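Local coordinates for phosphoacetylglucosamine mutase (Aspergillus lentulus, PDB 5O9X), which catalyses the interconversion of N-acetylglucosamine 6-phosphate and N-acetylglucosamine 1-phosphate, a phosphomutase step on the route to UDP-N-acetylglucosamine, at residues Thr530-Ala533 with Asn534-Asp538; Ala338-Asn341 with Gly342-Glu346. The protein carries 1 engineered substitution. All blocks are in the same frame, centred on the assembly; numbering follows the deposited sequence.

In the fold
Followed from the N terminus, the chain first meets contact 2, where Ala338-Asn341 leaves strand 332-337 and turns into helix 342-350 of the domain III region. Contact 1 comes almost two hundred residues later, on the last helix, 522-539. Each is local, joining consecutive residues, so neither closes a long loop; they lie in series, without nesting or crossing. Their centres are 22 Å apart and their nearest atoms about 11 Å, with no direct touch. Strand 513-518 relates them: Val513 and Val515 meet the helix of contact 1, whereas Tyr516 and Glu518 meet Asn341 of contact 2, consistent with opposite faces of one strand serving the C-terminal helix and domain III.

Contact 1 of 2, residues Thr530-Ala533 with Asn534-Asp538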
ATOM      1  N   THR A 530      21.810  16.332  -0.706  1.00 14.03           N
ATOM      2  CA  THR A 530      22.854  16.202   0.311  1.00 14.91           C
ATOM      3  C   THR A 530      22.834  17.451   1.199  1.00 15.36           C
ATOM      4  O   THR A 530      22.996  17.360   2.434  1.00 16.35           O
ATOM      5  CB  THR A 530      24.236  16.064  -0.332  1.00 16.09           C
ATOM      6  OG1 THR A 530      24.269  14.859  -1.080  1.00 16.96           O
ATOM      7  CG2 THR A 530      25.412  15.963   0.756  1.00 19.27           C
ATOM      8  N   ARG A 531      22.707  18.641   0.606  1.00 15.46           N
ATOM      9  CA  ARG A 531      22.698  19.880   1.423  1.00 14.96           C
ATOM     10  C   ARG A 531      21.490  19.970   2.365  1.00 14.47           C
ATOM     11  O   ARG A 531      21.592  20.402   3.584  1.00 13.04           O
ATOM     12  CB  ARG A 531      22.750  21.163   0.509  1.00 13.43           C
ATOM     13  CG  ARG A 531      24.091  21.270  -0.191  1.00 13.45           C
ATOM     14  CD  ARG A 531      24.047  22.442  -1.169  1.00 14.17           C
ATOM     15  NE  ARG A 531      25.300  22.651  -1.940  1.00 15.93           N
ATOM     16  CZ  ARG A 531      26.258  23.541  -1.595  1.00 18.02           C
ATOM     17  NH1 ARG A 531      26.187  24.251  -0.453  1.00 14.77           N
ATOM     18  NH2 ARG A 531      27.302  23.698  -2.380  1.00 16.24           N
ATOM     19  N   VAL A 532      20.336  19.546   1.840  1.00 14.54           N
ATOM     20  CA  VAL A 532      19.071  19.468   2.694  1.00 13.08           C
ATOM     21  C   VAL A 532      19.282  18.415   3.782  1.00 14.38           C
ATOM     22  O   VAL A 532      18.959  18.675   4.974  1.00 13.70           O
ATOM     23  CB  VAL A 532      17.789  19.176   1.832  1.00 14.17           C
ATOM     24  CG1 VAL A 532      16.565  18.935   2.756  1.00 12.36           C
ATOM     25  CG2 VAL A 532      17.521  20.424   0.932  1.00 14.16           C
ATOM     26  N   ALA A 533      19.768  17.207   3.404  1.00 13.43           N
ATOM     27  CA  ALA A 533      19.964  16.214   4.471  1.00 14.69           C
ATOM     28  C   ALA A 533      20.939  16.718   5.589  1.00 15.35           C
ATOM     29  O   ALA A 533      20.776  16.354   6.754  1.00 14.97           O
ATOM     30  CB  ALA A 533      20.529  14.929   3.846  1.00 16.72           C
ATOM     31  N   ASN A 534      22.012  17.408   5.198  1.00 14.97           N
ATOM     32  CA  ASN A 534      22.959  17.911   6.239  1.00 16.92           C
ATOM     33  C   ASN A 534      22.272  18.952   7.135  1.00 17.99           C
ATOM     34  O   ASN A 534      22.437  18.937   8.323  1.00 19.79           O
ATOM     35  CB  ASN A 534      24.159  18.524   5.572  1.00 17.02           C
ATOM     36  CG  ASN A 534      25.118  17.447   5.066  1.00 18.85           C
ATOM     37  OD1 ASN A 534      25.031  16.262   5.458  1.00 17.71           O
ATOM     38  ND2 ASN A 534      26.033  17.853   4.219  1.00 17.26           N
ATOM     39  N   ALA A 535      21.447  19.807   6.560  1.00 16.03           N
ATOM     40  CA  ALA A 535      20.627  20.790   7.380  1.00 16.27           C
ATOM     41  C   ALA A 535      19.661  20.095   8.340  1.00 16.91           C
ATOM     42  O   ALA A 535      19.510  20.489   9.541  1.00 16.73           O
ATOM     43  CB  ALA A 535      19.897  21.759   6.432  1.00 15.24           C
ATOM     44  N   VAL A 536      19.037  18.985   7.884  1.00 16.17           N
ATOM     45  CA  VAL A 536      18.138  18.186   8.756  1.00 16.27           C
ATOM     46  C   VAL A 536      18.928  17.496   9.879  1.00 19.89           C
ATOM     47  O   VAL A 536      18.518  17.491  11.017  1.00 19.69           O
ATOM     48  CB  VAL A 536      17.426  17.066   7.873  1.00 17.40           C
ATOM     49  CG1 VAL A 536      16.702  16.003   8.689  1.00 17.15           C
ATOM     50  CG2 VAL A 536      16.473  17.720   6.846  1.00 15.94           C
ATOM     51  N   ARG A 537      20.043  16.878   9.507  1.00 21.77           N
ATOM     52  CA  ARG A 537      20.839  16.064  10.462  1.00 28.18           C
ATOM     53  C   ARG A 537      21.309  16.981  11.568  1.00 26.13           C
ATOM     54  O   ARG A 537      21.053  16.684  12.720  1.00 31.41           O
ATOM     55  CB  ARG A 537      22.012  15.349   9.771  1.00 26.57           C
ATOM     56  CG  ARG A 537      22.433  14.069  10.568  1.00 34.78           C
ATOM     57  CD  ARG A 537      23.514  13.246   9.774  1.00 36.31           C
ATOM     58  NE  ARG A 537      23.115  12.726   8.422  1.00 33.95           N
ATOM     59  CZ  ARG A 537      23.330  13.300   7.229  1.00 31.74           C
ATOM     60  NH1 ARG A 537      23.907  14.467   7.176  1.00 37.34           N
ATOM     61  NH2 ARG A 537      22.963  12.707   6.063  1.00 27.34           N
ATOM     62  N   ASP A 538      21.851  18.123  11.197  1.00 25.42           N
ATOM     63  CA  ASP A 538      22.250  19.175  12.091  1.00 32.04           C
ATOM     64  C   ASP A 538      21.103  19.604  13.044  1.00 34.77           C
ATOM     65  O   ASP A 538      21.247  19.521  14.294  1.00 31.97           O
ATOM     66  CB  ASP A 538      22.802  20.331  11.253  1.00 33.23           C
ATOM     67  CG  ASP A 538      23.357  21.461  12.067  1.00 51.71           C
ATOM     68  OD1 ASP A 538      22.898  21.649  13.219  1.00 60.88           O
ATOM     69  OD2 ASP A 538      24.247  22.188  11.523  1.00 51.82           O
TER
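Arg537 doubles back toward Ala533 because its otherwise extended side chain bends at chi3 (-61°), which lays the guanidinium over the preceding turn of the C-terminal alpha-helix, 522-539. Asn534 has CG anti to its carbonyl carbon (chi1 -77°), and this brings its amide alongside Thr530, with ND2 of Asn534 4.0 Å from CG2 of Thr530. The amide oxygen is the point where the two polar groups join: NH1 of Arg537 donates to OD1 of Asn534 at 2.7 Å. That bond lies in the amide carbonyl plane and close to the guanidinium plane, although its N-H...O angle of 143° is not straight. It restrains the rotation of both flat groups.

Regular i to i+4 bonding underlies these contacts: Asn534 N, Ala535 N, Val536 N and Arg537 N donate in turn to the carbonyl oxygens of Thr530, Arg531, Val532 and Ala533. On the buried side, CG1 of Val532 lies 4.3 Å from CG2 of Val536. Val536 meets Val513 and Val515 of strand 513-518, Val532 meets Val515, and Ala533 meets Val461 and Val463 of strand 458-463, so the helix covers the strands of the C-terminal domain. Outward, the polar ends of Thr530 and Arg531 turn back along the helix to Asp526 O and the Asp527 carboxylate. Ala533 O, which accepts from Arg537 N at 2.9 Å, also sits off-centre over one face of the Arg537 guanidinium, 3.6 Å above its plane, a contact without hydrogen-bond geometry.

Contact 2 of 2, residues Ala338-Asn341 with Gly342-Glu346; sequences AYAN and GSSTE
Asn341 is the N-cap of helix 342-350, and its two oxygens engage the first turn separately. The side-chain oxygen OD1 accepts from Ser343 N at 3.0 Å, with an N-H...O angle of 154° and the donor tilted slightly from the amide plane. With chi1 at -164°, CG of Asn341 points away from its own N and lies beside the carbonyl carbon, where the helix starts. The backbone oxygen of Asn341 is gripped twice by Ser344. OG of Ser344 donates to it at 2.7 Å in the carbonyl plane, while Ser344 N, 2.9 Å from the same oxygen, approaches from well above that plane. A weak third bond comes from Thr345 N, 3.4 Å from Asn341 O. Ser344 reaches this oxygen because its OG lies between its own backbone N and carbonyl carbon (chi1 68°).

One water spans the turn, donating to Ala340 O and to Thr345 OG1, each at 2.7 Å. Bonds from a second shell help place the turn: NE2 and OE1 of Gln336 meet OG of Ser344 and OG1 of Thr345 respectively, Leu456 O takes ND2 of Asn341, Thr454 O bonds OG of Ser343, and Glu518 accepts from Gly342 N. The turn opens the helix of the beta-alpha-beta crossover between parallel strands 332-337 and 356-359, with Asp307 of helix 306-324 against Ala340 and Ser344, and strands 458-463 and 513-518 against Asn341.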
ATOM      1  N   ALA A 338       3.769  14.144  -2.358  1.00 13.78           N
ATOM      2  CA  ALA A 338       4.875  15.054  -2.658  1.00 13.91           C
ATOM      3  C   ALA A 338       6.090  14.257  -3.164  1.00 13.06           C
ATOM      4  O   ALA A 338       6.935  14.851  -3.822  1.00 14.73           O
ATOM      5  CB  ALA A 338       5.196  15.884  -1.393  1.00 12.28           C
ATOM      6  N   TYR A 339       6.126  12.923  -2.967  1.00 11.39           N
ATOM      7  CA  TYR A 339       7.244  12.111  -3.446  1.00 12.02           C
ATOM      8  C   TYR A 339       7.110  11.887  -4.963  1.00 13.83           C
ATOM      9  O   TYR A 339       8.056  11.321  -5.568  1.00 14.45           O
ATOM     10  CB  TYR A 339       7.222  10.722  -2.756  1.00 12.67           C
ATOM     11  CG  TYR A 339       7.676  10.862  -1.304  1.00 12.50           C
ATOM     12  CD1 TYR A 339       9.029  11.089  -1.024  1.00 13.52           C
ATOM     13  CD2 TYR A 339       6.749  10.929  -0.275  1.00 14.55           C
ATOM     14  CE1 TYR A 339       9.471  11.268   0.264  1.00 13.56           C
ATOM     15  CE2 TYR A 339       7.187  11.091   1.049  1.00 14.75           C
ATOM     16  CZ  TYR A 339       8.547  11.314   1.277  1.00 14.26           C
ATOM     17  OH  TYR A 339       9.009  11.560   2.559  1.00 14.22           O
ATOM     18  N   ALA A 340       5.947  12.218  -5.570  1.00 13.31           N
ATOM     19  CA  ALA A 340       5.817  12.040  -7.013  1.00 13.94           C
ATOM     20  C   ALA A 340       6.809  12.911  -7.781  1.00 13.99           C
ATOM     21  O   ALA A 340       7.009  14.100  -7.447  1.00 15.26           O
ATOM     22  CB  ALA A 340       4.399  12.365  -7.501  1.00 13.64           C
ATOM     23  N   ASN A 341       7.437  12.341  -8.778  1.00 13.12           N
ATOM     24  CA  ASN A 341       8.360  13.142  -9.597  1.00 14.53           C
ATOM     25  C   ASN A 341       7.598  14.306 -10.267  1.00 14.61           C
ATOM     26  O   ASN A 341       6.481  14.125 -10.780  1.00 14.56           O
ATOM     27  CB  ASN A 341       8.939  12.249 -10.691  1.00 15.49           C
ATOM     28  CG  ASN A 341      10.145  12.862 -11.313  1.00 18.79           C
ATOM     29  OD1 ASN A 341      10.011  13.714 -12.207  1.00 18.72           O
ATOM     30  ND2 ASN A 341      11.313  12.490 -10.824  1.00 13.88           N
ATOM     31  N   GLY A 342       8.191  15.510 -10.234  1.00 14.66           N
ATOM     32  CA  GLY A 342       7.501  16.702 -10.813  1.00 15.45           C
ATOM     33  C   GLY A 342       7.144  16.476 -12.254  1.00 14.93           C
ATOM     34  O   GLY A 342       6.205  17.059 -12.698  1.00 16.47           O
ATOM     35  N   SER A 343       7.919  15.701 -13.003  1.00 15.15           N
ATOM     36  CA  SER A 343       7.563  15.448 -14.398  1.00 16.79           C
ATOM     37  C   SER A 343       6.234  14.669 -14.559  1.00 18.87           C
ATOM     38  O   SER A 343       5.506  14.879 -15.595  1.00 16.18           O
ATOM     39  CB  SER A 343       8.652  14.694 -15.131  1.00 17.38           C
ATOM     40  OG  SER A 343       9.803  15.527 -15.252  1.00 18.54           O
ATOM     41  N   SER A 344       5.894  13.817 -13.583  1.00 16.77           N
ATOM     42  CA  SER A 344       4.658  13.022 -13.663  1.00 16.19           C
ATOM     43  C   SER A 344       3.469  13.953 -13.419  1.00 18.99           C
ATOM     44  O   SER A 344       2.455  13.854 -14.113  1.00 18.41           O
ATOM     45  CB  SER A 344       4.652  11.840 -12.626  1.00 15.34           C
ATOM     46  OG  SER A 344       4.563  12.325 -11.293  1.00 15.44           O
ATOM     47  N   THR A 345       3.622  14.897 -12.485  1.00 17.38           N
ATOM     48  CA  THR A 345       2.585  15.893 -12.236  1.00 16.87           C
ATOM     49  C   THR A 345       2.305  16.758 -13.501  1.00 16.89           C
ATOM     50  O   THR A 345       1.152  17.043 -13.812  1.00 18.74           O
ATOM     51  CB  THR A 345       2.973  16.752 -11.013  1.00 19.07           C
ATOM     52  OG1 THR A 345       3.341  15.875  -9.879  1.00 18.50           O
ATOM     53  CG2 THR A 345       1.818  17.756 -10.593  1.00 18.14           C
ATOM     54  N   GLU A 346       3.375  17.189 -14.145  1.00 17.95           N
ATOM     55  CA  GLU A 346       3.340  18.014 -15.316  1.00 22.48           C
ATOM     56  C   GLU A 346       2.642  17.245 -16.469  1.00 23.57           C
ATOM     57  O   GLU A 346       1.824  17.808 -17.195  1.00 24.73           O
ATOM     58  CB  GLU A 346       4.802  18.377 -15.684  1.00 25.70           C
ATOM     59  CG  GLU A 346       4.896  19.143 -17.027  1.00 29.99           C
ATOM     60  CD  GLU A 346       6.335  19.446 -17.502  1.00 35.34           C
ATOM     61  OE1 GLU A 346       7.257  18.519 -17.619  1.00 32.51           O
ATOM     62  OE2 GLU A 346       6.529  20.664 -17.772  1.00 35.46           O
TER
HETATM   63  O   HOH W   1       5.206  16.108  -7.969  1.00 17.48           O